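Local coordinates for protein EH1AB1 (PDB 6I8F) that hydrolyses esters, probably by the nucleophilic mechanism usual for enzymes of the alpha/beta hydrolase fold, at residues R85-E89 with A121-Q127. Residues are numbered along the deposited sequence; the frame is centred on the assembly and turned at random.
Sequences RPLGE and ANKSRCQ
Pro-86 and Leu-87 meet Asn-122 where a type II beta turn, Pro-86 to Glu-89, is pinned to the C-terminal end of helix 114-124 in an alpha/beta hydrolase fold, a worked example of a side-chain amide tying a turn to a helix. The turn follows strand 78-85, and the helix leads into the neighbouring antiparallel strand 127-132. One direct hydrogen bond crosses the contact: Leu-87 N donates to Asn-122 OD1 at 2.9 Å, nearly straight at 170°, though tilted 33° from the carbonyl plane. The other end of this amide, ND2, donates to the backbone oxygen of Glu-63, which fixes its rotation. With an alanine here, the Leu-87 amide would probably lose its acceptor and Glu-63 O its donor, leaving the turn less firmly held. Water 1 adds a bridge, donating to Leu-87 O at 2.6 Å and to Asn-122 O.

Van der Waals contacts centre on the buried Pro-86 ring, which packs mostly on backbone: CB sits 3.3 Å from Ala-121 O, while CG lies against Arg-125 C and Cys-126 O as the chain leaves the helix.

Glu-89 and Arg-125 carry opposite charges but form no salt bridge with each other; Arg-125 NH1 makes its salt bridge with the terminal carboxylate of Thr-329. Bent at chi2 (-61°), Glu-89 crosses the aliphatic chain of Arg-125 at about a right angle, bringing OE2 to 3.5 Å from Arg-125 CD.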
loop_
_atom_site.group_PDB
_atom_site.type_symbol
_atom_site.label_atom_id
_atom_site.label_comp_id
_atom_site.label_asym_id
_atom_site.label_seq_id
_atom_site.Cartn_x
_atom_site.Cartn_y
_atom_site.Cartn_z
ATOM N N ARG A 85 -5.686 -14.648 -17.895
ATOM C CA ARG A 85 -5.240 -15.644 -16.936
ATOM C C ARG A 85 -3.759 -15.402 -16.677
ATOM O O ARG A 85 -2.974 -15.350 -17.626
ATOM C CB ARG A 85 -5.524 -17.046 -17.477
ATOM C CG ARG A 85 -5.131 -18.169 -16.530
ATOM C CD ARG A 85 -5.783 -19.486 -16.898
ATOM N NE ARG A 85 -5.564 -20.425 -15.826
ATOM C CZ ARG A 85 -6.381 -20.643 -14.797
ATOM N NH1 ARG A 85 -7.640 -20.234 -14.813
ATOM N NH2 ARG A 85 -5.910 -21.306 -13.756
ATOM N N PRO A 86 -3.334 -15.239 -15.405
ATOM C CA PRO A 86 -1.930 -14.969 -15.090
ATOM C C PRO A 86 -1.002 -16.134 -15.481
ATOM O O PRO A 86 -1.375 -17.295 -15.335
ATOM C CB PRO A 86 -1.903 -14.767 -13.565
ATOM C CG PRO A 86 -3.195 -15.376 -13.052
ATOM C CD PRO A 86 -4.175 -15.358 -14.202
ATOM N N LEU A 87 0.191 -15.807 -15.982
ATOM C CA LEU A 87 1.247 -16.796 -16.177
ATOM C C LEU A 87 1.450 -17.604 -14.897
ATOM O O LEU A 87 1.549 -17.030 -13.815
ATOM C CB LEU A 87 2.557 -16.090 -16.508
ATOM C CG LEU A 87 2.768 -15.702 -17.960
ATOM C CD1 LEU A 87 4.167 -15.121 -18.125
ATOM C CD2 LEU A 87 2.559 -16.892 -18.886
ATOM N N GLY A 88 1.499 -18.934 -15.054
ATOM C CA GLY A 88 1.990 -19.846 -14.029
ATOM C C GLY A 88 0.907 -20.353 -13.092
ATOM O O GLY A 88 1.170 -21.284 -12.333
ATOM N N GLU A 89 -0.286 -19.739 -13.109
ATOM C CA GLU A 89 -1.378 -20.137 -12.206
ATOM C C GLU A 89 -2.191 -21.257 -12.870
ATOM O O GLU A 89 -2.682 -21.089 -13.991
ATOM C CB GLU A 89 -2.269 -18.945 -11.841
ATOM C CG GLU A 89 -1.589 -17.942 -10.918
ATOM C CD GLU A 89 -1.162 -18.495 -9.563
ATOM O OE1 GLU A 89 -2.057 -18.934 -8.801
ATOM O OE2 GLU A 89 0.066 -18.486 -9.267
ATOM N N ALA A 121 -2.539 -8.877 -14.059
ATOM C CA ALA A 121 -2.834 -10.308 -13.883
ATOM C C ALA A 121 -1.565 -11.052 -13.446
ATOM O O ALA A 121 -1.572 -11.735 -12.422
ATOM C CB ALA A 121 -3.426 -10.891 -15.140
ATOM N N ASN A 122 -0.484 -10.893 -14.210
ATOM C CA ASN A 122 0.768 -11.612 -13.972
ATOM C C ASN A 122 1.330 -11.289 -12.577
ATOM O O ASN A 122 1.755 -12.187 -11.865
ATOM C CB ASN A 122 1.796 -11.324 -15.066
ATOM C CG ASN A 122 1.481 -12.028 -16.367
ATOM O OD1 ASN A 122 0.669 -12.945 -16.397
ATOM N ND2 ASN A 122 2.124 -11.620 -17.449
ATOM N N LYS A 123 1.294 -10.012 -12.191
ATOM C CA LYS A 123 1.929 -9.533 -10.973
ATOM C C LYS A 123 1.075 -9.893 -9.752
ATOM O O LYS A 123 1.612 -10.193 -8.700
ATOM C CB LYS A 123 2.139 -8.020 -11.045
ATOM C CG LYS A 123 3.158 -7.570 -12.076
ATOM C CD LYS A 123 4.582 -7.825 -11.666
ATOM C CE LYS A 123 5.552 -7.520 -12.785
ATOM N NZ LYS A 123 6.949 -7.694 -12.328
ATOM N N SER A 124 -0.253 -9.874 -9.911
ATOM C CA SER A 124 -1.163 -10.154 -8.821
ATOM C C SER A 124 -1.391 -11.659 -8.638
ATOM O O SER A 124 -1.785 -12.073 -7.557
ATOM C CB SER A 124 -2.470 -9.455 -9.027
ATOM O OG SER A 124 -3.181 -10.057 -10.096
ATOM N N ARG A 125 -1.187 -12.445 -9.704
ATOM C CA ARG A 125 -1.582 -13.863 -9.769
ATOM C C ARG A 125 -3.107 -13.973 -9.680
ATOM O O ARG A 125 -3.643 -15.025 -9.295
ATOM C CB ARG A 125 -0.927 -14.694 -8.660
ATOM C CG ARG A 125 0.591 -14.576 -8.582
ATOM C CD ARG A 125 1.144 -15.567 -7.565
ATOM N NE ARG A 125 2.571 -15.410 -7.312
ATOM C CZ ARG A 125 3.260 -16.006 -6.336
ATOM N NH1 ARG A 125 2.657 -16.491 -5.260
ATOM N NH2 ARG A 125 4.570 -16.105 -6.451
ATOM N N CYS A 126 -3.799 -12.886 -10.041
ATOM C CA CYS A 126 -5.250 -12.840 -10.099
ATOM C C CYS A 126 -5.691 -12.784 -11.563
ATOM O O CYS A 126 -5.032 -12.155 -12.373
ATOM C CB CYS A 126 -5.801 -11.617 -9.377
ATOM S SG CYS A 126 -5.512 -11.627 -7.589
ATOM N N GLN A 127 -6.800 -13.460 -11.884
ATOM C CA GLN A 127 -7.498 -13.231 -13.146
ATOM C C GLN A 127 -7.890 -11.748 -13.218
ATOM O O GLN A 127 -8.297 -11.193 -12.211
ATOM C CB GLN A 127 -8.745 -14.112 -13.230
ATOM C CG GLN A 127 -9.560 -13.851 -14.490
ATOM C CD GLN A 127 -10.640 -14.874 -14.743
ATOM O OE1 GLN A 127 -10.811 -15.324 -15.873
ATOM N NE2 GLN A 127 -11.404 -15.212 -13.716
HETATM O O HOH W 1 2.216 -14.762 -12.779
HETATM O O HOH W 2 -3.458 -17.131 -7.650
#